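Local coordinates for protein dihydrofolate reductase (Moritella profunda, PDB 3IA4) that probably catalyses the NADPH-dependent reduction of 7,8-dihydrofolate to tetrahydrofolate, and is held here with NADPH and the antifolate methotrexate, at residues 51-54 and 55-58. Residues are numbered along the deposited sequence; the frame is centred on the assembly and turned at random.
Sequences IGRP and LPGR. With MTX (methotrexate), chain F.
Leu55 CD2 lies over one face of the Arg53 guanidinium, 3.8 Å from NE, in the loop of the dihydrofolate reductase fold that joins helix 45-51 to strand 60-63 and walls the antifolate pocket. The leucine's CG stands beside its backbone N (chi1 -67°), and the branched end turns back along the chain: CD2 also meets Ile51 CG2 at 4.0 Å, while CD1 touches methotrexate C16, at the rim of the benzoyl ring. Arg53, extended from CG to NE, brings NH2 to the amide oxygen of the drug, MTX O, at 2.7 Å, in the guanidinium plane; a weak second bond from NH2 reaches OE2 of the glutamate tail. Pro54 sets CB 3.4 Å from Leu55 N and its O 3.6 Å from Pro56 CD, its ring resting on Val74; Pro56 CD also packs obliquely against Arg53 NH1. At the last position of the type II turn Leu55-Arg58, Arg58 holds the alpha-carboxylate: NH1 bonds O1, and NH2 gives O2 a nearly straight bond (178°). Leu55 CB lies over the rim of one face of this second guanidinium, whose orientation is further fixed by Pro56 O, accepting from Arg58 NE at 2.9 Å and from Arg58 NH2 at 2.8 Å.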
ATOM      1  N   ILE A  51       5.051  -0.469  10.339  1.00 15.44           N
ATOM      2  CA  ILE A  51       4.175  -1.592  10.701  1.00 17.99           C
ATOM      3  C   ILE A  51       4.676  -2.294  11.971  1.00 20.26           C
ATOM      4  O   ILE A  51       3.872  -2.693  12.852  1.00 21.98           O
ATOM      5  CB  ILE A  51       4.110  -2.612   9.544  1.00 14.67           C
ATOM      6  CG1 ILE A  51       3.485  -1.948   8.342  1.00 14.61           C
ATOM      7  CG2 ILE A  51       3.240  -3.840   9.957  1.00 14.73           C
ATOM      8  CD1 ILE A  51       3.590  -2.750   6.998  1.00 16.48           C
ATOM      9  N   GLY A  52       5.988  -2.488  12.054  1.00 18.33           N
ATOM     10  CA  GLY A  52       6.626  -2.953  13.271  1.00 19.74           C
ATOM     11  C   GLY A  52       6.753  -4.468  13.466  1.00 27.08           C
ATOM     12  O   GLY A  52       7.386  -4.906  14.415  1.00 27.76           O
ATOM     13  N   ARG A  53       6.182  -5.263  12.559  1.00 18.02           N
ATOM     14  CA  ARG A  53       6.303  -6.715  12.608  1.00 21.31           C
ATOM     15  C   ARG A  53       6.083  -7.228  11.199  1.00 17.23           C
ATOM     16  O   ARG A  53       5.483  -6.539  10.370  1.00 17.43           O
ATOM     17  CB  ARG A  53       5.206  -7.286  13.492  1.00 19.23           C
ATOM     18  CG  ARG A  53       3.769  -6.815  13.068  1.00 22.89           C
ATOM     19  CD  ARG A  53       2.668  -7.739  13.604  1.00 26.14           C
ATOM     20  NE  ARG A  53       1.338  -7.189  13.301  1.00 26.11           N
ATOM     21  CZ  ARG A  53       0.207  -7.878  13.363  1.00 24.91           C
ATOM     22  NH1 ARG A  53       0.204  -9.158  13.742  1.00 27.48           N
ATOM     23  NH2 ARG A  53      -0.937  -7.271  13.072  1.00 26.57           N
ATOM     24  N   PRO A  54       6.456  -8.476  10.939  1.00 17.43           N
ATOM     25  CA  PRO A  54       5.961  -9.145   9.739  1.00 16.82           C
ATOM     26  C   PRO A  54       4.446  -9.375   9.871  1.00 15.54           C
ATOM     27  O   PRO A  54       3.919  -9.712  10.955  1.00 16.78           O
ATOM     28  CB  PRO A  54       6.690 -10.512   9.764  1.00 18.06           C
ATOM     29  CG  PRO A  54       7.730 -10.373  10.776  1.00 19.02           C
ATOM     30  CD  PRO A  54       7.267  -9.372  11.768  1.00 19.49           C
ATOM     31  N   LEU A  55       3.718  -9.179   8.772  1.00 15.15           N
ATOM     32  CA  LEU A  55       2.297  -9.471   8.781  1.00 14.76           C
ATOM     33  C   LEU A  55       2.030 -10.962   8.468  1.00 15.69           C
ATOM     34  O   LEU A  55       2.533 -11.538   7.466  1.00 16.61           O
ATOM     35  CB  LEU A  55       1.565  -8.587   7.768  1.00 13.08           C
ATOM     36  CG  LEU A  55       1.602  -7.100   8.199  1.00 15.16           C
ATOM     37  CD1 LEU A  55       0.995  -6.220   7.083  1.00 15.65           C
ATOM     38  CD2 LEU A  55       0.828  -6.952   9.500  1.00 18.68           C
ATOM     39  N   PRO A  56       1.198 -11.612   9.281  1.00 16.36           N
ATOM     40  CA  PRO A  56       0.920 -13.034   8.954  1.00 13.43           C
ATOM     41  C   PRO A  56       0.139 -13.280   7.670  1.00 18.32           C
ATOM     42  O   PRO A  56      -0.612 -12.420   7.182  1.00 17.80           O
ATOM     43  CB  PRO A  56       0.117 -13.552  10.200  1.00 17.84           C
ATOM     44  CG  PRO A  56       0.329 -12.478  11.263  1.00 23.17           C
ATOM     45  CD  PRO A  56       0.609 -11.163  10.553  1.00 19.21           C
ATOM     46  N   GLY A  57       0.285 -14.464   7.071  1.00 15.22           N
ATOM     47  CA  GLY A  57      -0.587 -14.875   5.977  1.00 14.37           C
ATOM     48  C   GLY A  57      -0.147 -14.290   4.640  1.00 13.17           C
ATOM     49  O   GLY A  57      -0.854 -14.418   3.641  1.00 16.66           O
ATOM     50  N   ARG A  58       1.004 -13.621   4.686  1.00 14.50           N
ATOM     51  CA  ARG A  58       1.593 -12.935   3.530  1.00 14.39           C
ATOM     52  C   ARG A  58       3.081 -13.113   3.480  1.00 11.65           C
ATOM     53  O   ARG A  58       3.728 -13.029   4.496  1.00 15.13           O
ATOM     54  CB  ARG A  58       1.243 -11.427   3.623  1.00 14.19           C
ATOM     55  CG  ARG A  58      -0.222 -11.124   3.236  1.00 14.68           C
ATOM     56  CD  ARG A  58      -0.806  -9.913   3.943  1.00 14.03           C
ATOM     57  NE  ARG A  58      -1.033 -10.255   5.341  1.00 13.52           N
ATOM     58  CZ  ARG A  58      -1.702  -9.490   6.205  1.00 18.92           C
ATOM     59  NH1 ARG A  58      -2.224  -8.280   5.844  1.00 14.31           N
ATOM     60  NH2 ARG A  58      -1.808  -9.910   7.457  1.00 14.68           N
TER
HETATM   61  N1  MTX F 164      -4.282   0.863   4.186  1.00 10.81           N
HETATM   62  C2  MTX F 164      -4.341   0.697   2.847  1.00  8.12           C
HETATM   63  NA2 MTX F 164      -5.550   0.805   2.265  1.00  9.73           N
HETATM   64  N3  MTX F 164      -3.216   0.416   2.124  1.00  8.82           N
HETATM   65  C4  MTX F 164      -2.000   0.284   2.736  1.00  8.50           C
HETATM   66  NA4 MTX F 164      -0.945   0.052   1.992  1.00  8.39           N
HETATM   67  C4A MTX F 164      -1.936   0.414   4.088  1.00 11.14           C
HETATM   68  N5  MTX F 164      -0.727   0.236   4.720  1.00 12.63           N
HETATM   69  C6  MTX F 164      -0.668   0.384   6.083  1.00 16.12           C
HETATM   70  C7  MTX F 164      -1.788   0.667   6.862  1.00 16.40           C
HETATM   71  N8  MTX F 164      -3.023   0.818   6.216  1.00 16.22           N
HETATM   72  C8A MTX F 164      -3.068   0.696   4.831  1.00 12.62           C
HETATM   73  C9  MTX F 164       0.700   0.211   6.732  1.00 18.05           C
HETATM   74  N10 MTX F 164       0.641   0.098   8.189  1.00 17.16           N
HETATM   75  CM  MTX F 164       1.253   1.204   8.964  1.00 23.53           C
HETATM   76  C11 MTX F 164      -1.041  -3.247  10.105  1.00 17.48           C
HETATM   77  C12 MTX F 164      -0.531  -2.197  10.857  1.00 20.13           C
HETATM   78  C13 MTX F 164       0.036  -1.102  10.237  1.00 20.34           C
HETATM   79  C14 MTX F 164       0.065  -1.038   8.843  1.00 19.97           C
HETATM   80  C15 MTX F 164      -0.477  -2.095   8.117  1.00 18.40           C
HETATM   81  C16 MTX F 164      -0.956  -3.231   8.712  1.00 20.82           C
HETATM   82  C   MTX F 164      -1.708  -4.409  10.705  1.00 24.75           C
HETATM   83  O   MTX F 164      -1.417  -4.821  11.996  1.00 24.98           O
HETATM   84  N   MTX F 164      -2.634  -4.999   9.953  1.00 21.90           N
HETATM   85  CA  MTX F 164      -3.289  -6.228  10.297  1.00 23.72           C
HETATM   86  CT  MTX F 164      -3.191  -7.186   9.130  1.00 21.41           C
HETATM   87  O1  MTX F 164      -3.127  -6.720   7.953  1.00 19.03           O
HETATM   88  O2  MTX F 164      -3.210  -8.423   9.349  1.00 21.97           O
HETATM   89  CB  MTX F 164      -4.781  -6.026  10.592  1.00 24.85           C
HETATM   90  CG  MTX F 164      -4.995  -5.107  11.794  1.00 27.56           C
HETATM   91  CD  MTX F 164      -4.538  -5.697  13.132  1.00 34.36           C
HETATM   92  OE1 MTX F 164      -4.688  -5.057  14.213  1.00 40.21           O
HETATM   93  OE2 MTX F 164      -4.002  -6.824  13.199  1.00 35.22           O